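ARF-like GTPase (Chlamydomonas reinhardtii, PDB 4M9Q) is a small ARF-like GTPase of the P-loop fold, holding a magnesium ion and phosphoaminophosphonic acid-guanylate ester in its nucleotide pocket. Local coordinates at residues T33-T41 against V52-I61; A81-K91 against T119-L130. All coordinates share one frame; numbering follows the deposited sequence. Where two conformers were deposited one is given.

Interaction 1: T33-T41 against V52-I61. With MG (magnesium ion), chain E; GNP (phosphoaminophosphonic acid-guanylate ester), chain D.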
loop_
_atom_site.group_PDB
_atom_site.type_symbol
_atom_site.label_atom_id
_atom_site.label_comp_id
_atom_site.label_asym_id
_atom_site.label_seq_id
_atom_site.Cartn_x
_atom_site.Cartn_y
_atom_site.Cartn_z
ATOM N N THR A 33 -10.959 -13.651 -3.248
ATOM C CA THR A 33 -12.052 -13.487 -2.296
ATOM C C THR A 33 -11.550 -12.460 -1.316
ATOM O O THR A 33 -10.363 -12.258 -1.211
ATOM C CB THR A 33 -12.394 -14.838 -1.571
ATOM O OG1 THR A 33 -11.188 -15.549 -1.247
ATOM C CG2 THR A 33 -13.249 -15.765 -2.473
ATOM N N PRO A 34 -12.442 -11.833 -0.566
ATOM C CA PRO A 34 -12.021 -10.963 0.524
ATOM C C PRO A 34 -10.919 -11.554 1.414
ATOM O O PRO A 34 -10.957 -12.698 1.810
ATOM C CB PRO A 34 -13.308 -10.782 1.318
ATOM C CG PRO A 34 -14.382 -10.848 0.272
ATOM C CD PRO A 34 -13.912 -11.947 -0.637
ATOM N N THR A 35 -9.915 -10.753 1.709
ATOM C CA THR A 35 -8.810 -11.199 2.516
ATOM C C THR A 35 -9.166 -11.051 3.997
ATOM O O THR A 35 -9.311 -9.946 4.500
ATOM C CB THR A 35 -7.600 -10.363 2.133
ATOM O OG1 THR A 35 -7.470 -10.420 0.702
ATOM C CG2 THR A 35 -6.338 -10.838 2.837
ATOM N N PHE A 36 -9.368 -12.174 4.677
ATOM C CA PHE A 36 -9.535 -12.188 6.134
ATOM C C PHE A 36 -8.242 -12.706 6.733
ATOM O O PHE A 36 -8.217 -13.796 7.276
ATOM C CB PHE A 36 -10.662 -13.130 6.570
ATOM C CG PHE A 36 -12.047 -12.632 6.277
ATOM C CD1 PHE A 36 -12.561 -12.655 4.985
ATOM C CD2 PHE A 36 -12.866 -12.196 7.306
ATOM C CE1 PHE A 36 -13.850 -12.221 4.730
ATOM C CE2 PHE A 36 -14.158 -11.771 7.056
ATOM C CZ PHE A 36 -14.648 -11.777 5.766
ATOM N N GLY A 37 -7.156 -11.969 6.545
ATOM C CA GLY A 37 -5.869 -12.312 7.118
ATOM C C GLY A 37 -4.940 -11.464 6.286
ATOM O O GLY A 37 -5.207 -10.238 6.138
ATOM N N PHE A 38 -3.921 -12.113 5.714
ATOM C CA PHE A 38 -3.105 -11.502 4.715
ATOM C C PHE A 38 -2.393 -12.470 3.742
ATOM O O PHE A 38 -2.174 -13.684 4.018
ATOM C CB PHE A 38 -2.052 -10.642 5.410
ATOM C CG PHE A 38 -0.920 -11.425 6.017
ATOM C CD1 PHE A 38 0.209 -11.739 5.259
ATOM C CD2 PHE A 38 -0.956 -11.799 7.324
ATOM C CE1 PHE A 38 1.281 -12.457 5.817
ATOM C CE2 PHE A 38 0.099 -12.540 7.888
ATOM C CZ PHE A 38 1.225 -12.855 7.133
ATOM N N ASN A 39 -2.006 -11.883 2.618
ATOM C CA ASN A 39 -1.171 -12.515 1.616
ATOM C C ASN A 39 0.187 -11.802 1.670
ATOM O O ASN A 39 0.263 -10.625 1.987
ATOM C CB ASN A 39 -1.845 -12.329 0.246
ATOM C CG ASN A 39 -3.314 -12.817 0.230
ATOM O OD1 ASN A 39 -3.602 -13.971 0.539
ATOM N ND2 ASN A 39 -4.233 -11.942 -0.167
ATOM N N SER A 40 1.251 -12.500 1.325
ATOM C CA SER A 40 2.626 -12.021 1.476
ATOM C C SER A 40 3.350 -12.502 0.271
ATOM O O SER A 40 3.303 -13.678 -0.016
ATOM C CB SER A 40 3.224 -12.675 2.729
ATOM O OG SER A 40 4.613 -12.522 2.872
ATOM N N THR A 41 4.040 -11.629 -0.439
ATOM C CA THR A 41 4.930 -12.099 -1.495
ATOM C C THR A 41 6.152 -11.189 -1.639
ATOM O O THR A 41 6.267 -10.184 -0.967
ATOM C CB THR A 41 4.159 -12.219 -2.807
ATOM O OG1 THR A 41 4.623 -11.260 -3.749
ATOM C CG2 THR A 41 2.710 -11.942 -2.553
ATOM N N VAL A 52 6.037 -7.680 0.138
ATOM C CA VAL A 52 4.745 -7.028 0.150
ATOM C C VAL A 52 3.713 -7.750 1.011
ATOM O O VAL A 52 3.432 -8.894 0.797
ATOM C CB VAL A 52 4.166 -6.911 -1.260
ATOM C CG1 VAL A 52 2.965 -5.993 -1.250
ATOM C CG2 VAL A 52 5.225 -6.380 -2.201
ATOM N N PHE A 53 3.158 -7.060 1.989
ATOM C CA PHE A 53 2.089 -7.595 2.834
ATOM C C PHE A 53 0.718 -7.033 2.388
ATOM O O PHE A 53 0.460 -5.855 2.503
ATOM C CB PHE A 53 2.367 -7.234 4.263
ATOM C CG PHE A 53 3.517 -7.995 4.855
ATOM C CD1 PHE A 53 4.734 -7.371 5.121
ATOM C CD2 PHE A 53 3.376 -9.346 5.183
ATOM C CE1 PHE A 53 5.766 -8.066 5.706
ATOM C CE2 PHE A 53 4.448 -10.060 5.741
ATOM C CZ PHE A 53 5.650 -9.415 5.999
ATOM N N ASP A 54 -0.123 -7.894 1.848
ATOM C CA ASP A 54 -1.447 -7.517 1.413
ATOM C C ASP A 54 -2.419 -7.794 2.560
ATOM O O ASP A 54 -2.726 -8.928 2.840
ATOM C CB ASP A 54 -1.790 -8.305 0.152
ATOM C CG ASP A 54 -3.285 -8.306 -0.170
ATOM O OD1 ASP A 54 -4.002 -7.331 0.161
ATOM O OD2 ASP A 54 -3.756 -9.295 -0.772
ATOM N N LEU A 55 -2.847 -6.763 3.262
ATOM C CA LEU A 55 -3.681 -6.915 4.431
ATOM C C LEU A 55 -5.130 -6.742 4.049
ATOM O O LEU A 55 -5.452 -5.919 3.198
ATOM C CB LEU A 55 -3.323 -5.847 5.451
ATOM C CG LEU A 55 -2.115 -6.122 6.345
ATOM C CD1 LEU A 55 -1.189 -7.220 5.799
ATOM C CD2 LEU A 55 -1.350 -4.851 6.644
ATOM N N GLY A 56 -6.016 -7.469 4.701
ATOM C CA GLY A 56 -7.445 -7.276 4.474
ATOM C C GLY A 56 -7.870 -5.882 4.856
ATOM O O GLY A 56 -7.313 -5.317 5.796
ATOM N N GLY A 57 -8.863 -5.334 4.144
ATOM C CA GLY A 57 -9.366 -4.016 4.432
ATOM C C GLY A 57 -10.729 -3.920 5.075
ATOM O O GLY A 57 -11.170 -2.828 5.363
ATOM N N GLY A 58 -11.420 -5.029 5.311
ATOM C CA GLY A 58 -12.709 -5.004 5.996
ATOM C C GLY A 58 -12.623 -4.315 7.333
ATOM O O GLY A 58 -11.581 -4.369 7.986
ATOM N N LYS A 59 -13.725 -3.694 7.760
ATOM C CA LYS A 59 -13.787 -2.947 9.046
ATOM C C LYS A 59 -13.392 -3.725 10.251
ATOM O O LYS A 59 -12.735 -3.190 11.132
ATOM C CB LYS A 59 -15.179 -2.380 9.309
ATOM C CG LYS A 59 -15.346 -1.073 8.550
ATOM C CD LYS A 59 -16.516 -0.220 9.011
ATOM C CE LYS A 59 -17.828 -0.688 8.383
ATOM N NZ LYS A 59 -18.459 0.334 7.502
ATOM N N ASN A 60 -13.750 -5.010 10.296
ATOM C CA ASN A 60 -13.300 -5.905 11.389
ATOM C C ASN A 60 -11.840 -6.488 11.229
ATOM O O ASN A 60 -11.347 -7.180 12.127
ATOM C CB ASN A 60 -14.304 -7.073 11.626
ATOM C CG ASN A 60 -15.783 -6.672 11.457
ATOM O OD1 ASN A 60 -16.568 -7.445 10.905
ATOM N ND2 ASN A 60 -16.165 -5.481 11.940
ATOM N N ILE A 61 -11.162 -6.238 10.104
ATOM C CA ILE A 61 -9.743 -6.617 9.976
ATOM C C ILE A 61 -8.782 -5.423 10.156
ATOM O O ILE A 61 -7.634 -5.622 10.559
ATOM C CB ILE A 61 -9.431 -7.306 8.617
ATOM C CG1 ILE A 61 -9.202 -8.819 8.770
ATOM C CG2 ILE A 61 -8.158 -6.747 8.005
ATOM C CD1 ILE A 61 -7.846 -9.225 9.359
HETATM MG MG MG E . -7.663 -8.829 -0.503
HETATM P PG GNP D . -10.159 -6.998 0.830
HETATM O O1G GNP D . -9.247 -8.321 0.628
HETATM O O2G GNP D . -9.318 -5.806 1.407
HETATM O O3G GNP D . -11.389 -7.423 1.654
HETATM N N3B GNP D . -10.579 -6.460 -0.726
HETATM P PB GNP D . -9.332 -6.229 -1.843
HETATM O O1B GNP D . -8.136 -7.300 -1.673
HETATM O O2B GNP D . -8.881 -4.803 -1.681
HETATM O O3A GNP D . -10.124 -6.384 -3.211
HETATM P PA GNP D . -9.884 -7.448 -4.369
HETATM O O1A GNP D . -10.371 -8.691 -3.730
HETATM O O2A GNP D . -8.487 -7.279 -4.854
HETATM O "O5'" GNP D . -10.915 -6.861 -5.438
HETATM C "C5'" GNP D . -12.271 -6.562 -5.026
HETATM C "C4'" GNP D . -13.242 -6.691 -6.228
HETATM O "O4'" GNP D . -12.843 -5.692 -7.180
HETATM C "C3'" GNP D . -13.095 -7.985 -7.014
HETATM O "O3'" GNP D . -14.250 -8.291 -7.793
HETATM C "C2'" GNP D . -12.067 -7.664 -8.044
HETATM O "O2'" GNP D . -12.123 -8.447 -9.200
HETATM C "C1'" GNP D . -12.479 -6.275 -8.418
HETATM N N9 GNP D . -11.455 -5.452 -9.067
HETATM C C8 GNP D . -10.208 -5.296 -8.625
HETATM N N7 GNP D . -9.539 -4.429 -9.399
HETATM C C5 GNP D . -10.368 -4.037 -10.372
HETATM C C6 GNP D . -10.231 -3.137 -11.530
HETATM O O6 GNP D . -9.163 -2.549 -11.782
HETATM N N1 GNP D . -11.295 -2.964 -12.284
HETATM C C2 GNP D . -12.490 -3.588 -12.038
HETATM N N2 GNP D . -13.487 -3.343 -12.891
HETATM N N3 GNP D . -12.699 -4.434 -10.996
HETATM C C4 GNP D . -11.644 -4.710 -10.157
HETATM O O HOH W 1 -8.892 -9.971 -1.742
HETATM O O HOH W 2 -11.007 -7.767 4.266
HETATM O O HOH W 3 -6.494 -7.679 0.703
#

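Interaction 2: A81-K91 against T119-L130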
loop_
_atom_site.group_PDB
_atom_site.type_symbol
_atom_site.label_atom_id
_atom_site.label_comp_id
_atom_site.label_asym_id
_atom_site.label_seq_id
_atom_site.Cartn_x
_atom_site.Cartn_y
_atom_site.Cartn_z
ATOM N N ALA A 81 -11.334 3.957 -7.204
ATOM C CA ALA A 81 -11.550 5.269 -7.754
ATOM C C ALA A 81 -12.961 5.415 -8.309
ATOM O O ALA A 81 -13.394 6.541 -8.574
ATOM C CB ALA A 81 -10.505 5.592 -8.839
ATOM N N ALA A 82 -13.652 4.288 -8.500
ATOM C CA ALA A 82 -14.966 4.258 -9.149
ATOM C C ALA A 82 -16.066 4.207 -8.134
ATOM O O ALA A 82 -17.209 4.052 -8.519
ATOM C CB ALA A 82 -15.113 3.072 -10.096
ATOM N N ASP A 83 -15.710 4.369 -6.861
ATOM C CA ASP A 83 -16.634 4.388 -5.743
ATOM C C ASP A 83 -16.373 5.610 -4.829
ATOM O O ASP A 83 -15.897 5.457 -3.677
ATOM C CB ASP A 83 -16.434 3.091 -4.918
ATOM C CG ASP A 83 -17.565 2.825 -3.926
ATOM O OD1 ASP A 83 -17.497 1.773 -3.264
ATOM O OD2 ASP A 83 -18.496 3.643 -3.803
ATOM N N PRO A 84 -16.707 6.820 -5.309
ATOM C CA PRO A 84 -16.589 8.044 -4.498
ATOM C C PRO A 84 -17.428 8.042 -3.212
ATOM O O PRO A 84 -17.146 8.800 -2.284
ATOM C CB PRO A 84 -17.101 9.147 -5.435
ATOM C CG PRO A 84 -17.409 8.505 -6.730
ATOM C CD PRO A 84 -17.547 7.042 -6.495
ATOM N N GLY A 85 -18.455 7.201 -3.156
ATOM C CA GLY A 85 -19.208 7.052 -1.937
ATOM C C GLY A 85 -18.321 6.692 -0.771
ATOM O O GLY A 85 -18.685 6.979 0.369
ATOM N N ARG A 86 -17.153 6.078 -1.041
ATOM C CA ARG A 86 -16.310 5.596 0.020
ATOM C C ARG A 86 -15.081 6.450 0.235
ATOM O O ARG A 86 -14.220 6.127 1.083
ATOM C CB ARG A 86 -15.939 4.148 -0.261
ATOM C CG ARG A 86 -17.134 3.222 -0.224
ATOM C CD ARG A 86 -17.060 2.266 0.960
ATOM N NE ARG A 86 -16.571 0.978 0.559
ATOM C CZ ARG A 86 -16.037 0.073 1.364
ATOM N NH1 ARG A 86 -15.905 0.285 2.665
ATOM N NH2 ARG A 86 -15.610 -1.069 0.834
ATOM N N PHE A 87 -14.983 7.543 -0.500
ATOM C CA PHE A 87 -13.800 8.397 -0.400
ATOM C C PHE A 87 -13.621 8.906 0.998
ATOM O O PHE A 87 -12.507 8.962 1.487
ATOM C CB PHE A 87 -13.846 9.573 -1.367
ATOM C CG PHE A 87 -13.490 9.235 -2.792
ATOM C CD1 PHE A 87 -13.152 7.924 -3.196
ATOM C CD2 PHE A 87 -13.518 10.225 -3.763
ATOM C CE1 PHE A 87 -12.847 7.649 -4.532
ATOM C CE2 PHE A 87 -13.235 9.932 -5.098
ATOM C CZ PHE A 87 -12.892 8.640 -5.468
ATOM N N GLU A 88 -14.702 9.274 1.666
ATOM C CA GLU A 88 -14.551 9.863 2.991
ATOM C C GLU A 88 -14.058 8.839 4.013
ATOM O O GLU A 88 -13.221 9.195 4.844
ATOM C CB GLU A 88 -15.825 10.550 3.469
ATOM C CG GLU A 88 -15.580 11.511 4.625
ATOM C CD GLU A 88 -15.045 12.855 4.166
ATOM O OE1 GLU A 88 -14.853 13.025 2.951
ATOM O OE2 GLU A 88 -14.815 13.741 5.014
ATOM N N GLU A 89 -14.533 7.585 3.968
ATOM C CA GLU A 89 -13.983 6.597 4.894
ATOM C C GLU A 89 -12.547 6.210 4.522
ATOM O O GLU A 89 -11.739 5.913 5.405
ATOM C CB GLU A 89 -14.835 5.352 5.140
ATOM C CG GLU A 89 -15.079 4.442 3.995
ATOM C CD GLU A 89 -15.547 3.044 4.433
ATOM O OE1 GLU A 89 -14.963 2.409 5.356
ATOM O OE2 GLU A 89 -16.531 2.552 3.827
ATOM N N SER A 90 -12.227 6.243 3.237
ATOM C CA SER A 90 -10.866 5.943 2.841
ATOM C C SER A 90 -9.968 7.062 3.365
ATOM O O SER A 90 -8.876 6.789 3.842
ATOM C CB SER A 90 -10.736 5.787 1.321
ATOM O OG SER A 90 -9.541 5.086 0.972
ATOM N N LYS A 91 -10.435 8.301 3.286
ATOM C CA LYS A 91 -9.710 9.426 3.848
ATOM C C LYS A 91 -9.476 9.265 5.374
ATOM O O LYS A 91 -8.375 9.529 5.880
ATOM C CB LYS A 91 -10.455 10.731 3.521
ATOM C CG LYS A 91 -9.893 12.011 4.137
ATOM C CD LYS A 91 -10.792 13.214 3.816
ATOM C CE LYS A 91 -10.525 14.405 4.720
ATOM N NZ LYS A 91 -11.645 15.384 4.735
ATOM N N THR A 119 -17.305 5.376 -13.948
ATOM C CA THR A 119 -17.332 6.422 -12.916
ATOM C C THR A 119 -15.970 6.700 -12.274
ATOM O O THR A 119 -15.861 7.452 -11.340
ATOM C CB THR A 119 -18.310 6.041 -11.806
ATOM O OG1 THR A 119 -18.014 4.692 -11.387
ATOM C CG2 THR A 119 -19.795 6.209 -12.312
ATOM N N ALA A 120 -14.903 6.131 -12.805
ATOM C CA ALA A 120 -13.588 6.278 -12.190
ATOM C C ALA A 120 -13.115 7.737 -12.064
ATOM O O ALA A 120 -13.071 8.465 -13.038
ATOM C CB ALA A 120 -12.586 5.484 -12.991
ATOM N N ALA A 121 -12.760 8.158 -10.855
ATOM C CA ALA A 121 -12.266 9.508 -10.615
ATOM C C ALA A 121 -10.814 9.657 -11.045
ATOM O O ALA A 121 -9.979 8.752 -10.809
ATOM C CB ALA A 121 -12.375 9.857 -9.152
ATOM N N PRO A 122 -10.478 10.805 -11.648
ATOM C CA PRO A 122 -9.073 11.011 -11.994
ATOM C C PRO A 122 -8.181 11.290 -10.757
ATOM O O PRO A 122 -8.673 11.430 -9.622
ATOM C CB PRO A 122 -9.115 12.173 -12.976
ATOM C CG PRO A 122 -10.376 12.884 -12.651
ATOM C CD PRO A 122 -11.323 11.935 -12.006
ATOM N N ALA A 123 -6.878 11.345 -10.978
ATOM C CA ALA A 123 -5.909 11.579 -9.879
ATOM C C ALA A 123 -6.215 12.821 -9.054
ATOM O O ALA A 123 -6.207 12.770 -7.827
ATOM C CB ALA A 123 -4.477 11.666 -10.418
ATOM N N ALA A 124 -6.530 13.912 -9.731
ATOM C CA ALA A 124 -6.927 15.133 -9.060
ATOM C C ALA A 124 -8.040 14.851 -8.075
ATOM O O ALA A 124 -7.818 15.034 -6.887
ATOM C CB ALA A 124 -7.325 16.195 -10.070
ATOM N N GLU A 125 -9.200 14.368 -8.547
ATOM C CA GLU A 125 -10.339 14.046 -7.669
ATOM C C GLU A 125 -9.901 13.231 -6.453
ATOM O O GLU A 125 -10.299 13.502 -5.351
ATOM C CB GLU A 125 -11.419 13.243 -8.408
ATOM C CG GLU A 125 -12.502 14.038 -9.104
ATOM C CD GLU A 125 -13.742 13.180 -9.395
ATOM O OE1 GLU A 125 -14.245 12.505 -8.450
ATOM O OE2 GLU A 125 -14.218 13.203 -10.567
ATOM N N VAL A 126 -9.098 12.210 -6.655
ATOM C CA VAL A 126 -8.689 11.354 -5.533
ATOM C C VAL A 126 -7.773 12.101 -4.537
ATOM O O VAL A 126 -7.821 11.882 -3.339
ATOM C CB VAL A 126 -8.034 10.054 -6.053
ATOM C CG1 VAL A 126 -7.326 9.295 -4.963
ATOM C CG2 VAL A 126 -9.067 9.171 -6.714
ATOM N N VAL A 127 -6.983 13.028 -5.015
ATOM C CA VAL A 127 -6.240 13.911 -4.115
ATOM C C VAL A 127 -7.140 14.705 -3.171
ATOM O O VAL A 127 -6.892 14.722 -1.953
ATOM C CB VAL A 127 -5.357 14.909 -4.901
ATOM C CG1 VAL A 127 -4.907 16.086 -4.021
ATOM C CG2 VAL A 127 -4.161 14.176 -5.490
ATOM N N LYS A 128 -8.173 15.345 -3.729
ATOM C CA LYS A 128 -9.195 16.010 -2.923
ATOM C C LYS A 128 -9.839 15.000 -2.000
ATOM O O LYS A 128 -9.888 15.217 -0.805
ATOM C CB LYS A 128 -10.284 16.716 -3.771
ATOM C CG LYS A 128 -10.238 18.234 -3.653
ATOM C CD LYS A 128 -11.541 18.946 -4.039
ATOM C CE LYS A 128 -11.297 20.451 -4.269
ATOM N NZ LYS A 128 -12.482 21.224 -4.761
ATOM N N GLY A 129 -10.319 13.895 -2.565
ATOM C CA GLY A 129 -11.128 12.943 -1.820
ATOM C C GLY A 129 -10.384 12.366 -0.632
ATOM O O GLY A 129 -10.976 12.134 0.401
ATOM N N LEU A 130 -9.080 12.129 -0.775
ATOM C CA LEU A 130 -8.290 11.571 0.336
ATOM C C LEU A 130 -7.676 12.653 1.202
ATOM O O LEU A 130 -6.960 12.346 2.182
ATOM C CB LEU A 130 -7.208 10.620 -0.145
ATOM C CG LEU A 130 -7.684 9.288 -0.688
ATOM C CD1 LEU A 130 -6.455 8.481 -1.060
ATOM C CD2 LEU A 130 -8.516 8.529 0.310
#

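Interaction 1: T33-T41 against V52-I61
F38–T41 and V52–L55 run antiparallel as neighbouring strands, joined by backbone hydrogen bonds at two hydrogen-bonded pairs, N39 with D54 and T41 with V52. The ladder is continued beyond the last strand pair by G56 N, which donates to G37 O at 3.2 Å.

One polar side-chain bond accompanies the ladder. N39 and D54 lie side by side, and N39 ND2 reaches D54 OD2 at 2.8 Å with an almost straight N-H (171°). The oxygen lies in the plane of the amide, yet the amide meets it from above the carboxylate plane. T18 OG1 is a second partner of D54 OD2, while D54 OD1 accepts from a magnesium-bound water, so the aspartate serves the metal from the second shell.

These strands form the edge hairpin of the small-GTPase sheet; the loop entering it corresponds to the first switch region and the one leaving it to the start of the second. In the entering loop T35 binds magnesium through OG1 at 2.0 Å. With OG1 anti to the carbonyl carbon (chi1 -52°) to face the metal, CG2 is left beside the G56 backbone. T35 N and G57 N each donate to a different gamma-phosphate oxygen of the ligand, O1G and O2G. A water bonded to T35 O, G58 N and ligand O3G bridges the two loops.

On the face carrying F38, S40, F53 and L55 the contacts are mainly apolar. The edge of the F53 ring is directed at the face of F38 in an offset edge-to-face pair, planes 71° apart and centroids separated by 5.7 Å. L55 CD1 packs against F38 CB at 3.6 Å.

Interaction 2: A81-K91 against T119-L130
The F87 ring, at the first turn of helix 87–99, is the main bump of this contact, lodged against A121, V126 and G129. Its CG stands anti to the carbonyl carbon (chi1 -79°), which places the ring among these three residues. A121 CB meets the ring edge near its plane, 3.9 Å from CZ. V126 crosses the phenylalanine side chain at about a right angle and brings CG2 to within 4.1 Å of CZ. Near the root of the ring, the hollow is formed by G129: with no side chain, it leaves its CA facing the ring, 4.1 Å from F87 CD2. P84 CA sits over the centre of one ring face, so the chain before the helix closes that side.

The second bump comes from the opposite segment. L130 pushes CD2 against S90 CB and the backbone N of K91, while the CB, CG and CD of K91 lie along the carbonyls of G129 and L130. K91 CG is 3.5 Å from L130 O.

The two helix segments run at 60° with axes 10.0 Å apart, and both belong to the P-loop NTPase alpha/beta fold. F87, S90 and L130 also touch V79, while V126 reaches A112, so the pair is seated on strands 74–80 and 108–113.

At the other end the loops are joined by polar bonds. A121 N donates to A81 O at 2.9 Å from above the carbonyl plane, and T119 OG1 donates to A82 O at 3.0 Å. With mostly van der Waals packing between the helices, ring on aliphatic and aliphatic on carbonyl, the chemistry suggests that the helix packing depends mainly on shape, while the two directed bonds tie the loops together.

In the fold
Interaction 1 closes before interaction 2 opens along the chain, and both belong to the same ARF-family G domain. Their centres are 21 Å apart and their nearest atoms about 5 Å, without touching. The six-stranded mixed sheet relates them: interaction 1 pairs strands 38–45 and 48–55 at one border, whereas interaction 2 joins helices 87–99 and 123–129 beside strands 74–80 and 108–113, with strand 3–10 between the two groups. R62, just beyond interaction 1, forms a salt bridge with E89 of interaction 2. Interaction 1 lines the magnesium and gamma-phosphate end of the nucleotide site, while interaction 2 packs two helices on the sheet, with the A82 side chain about 7 Å from the ligand.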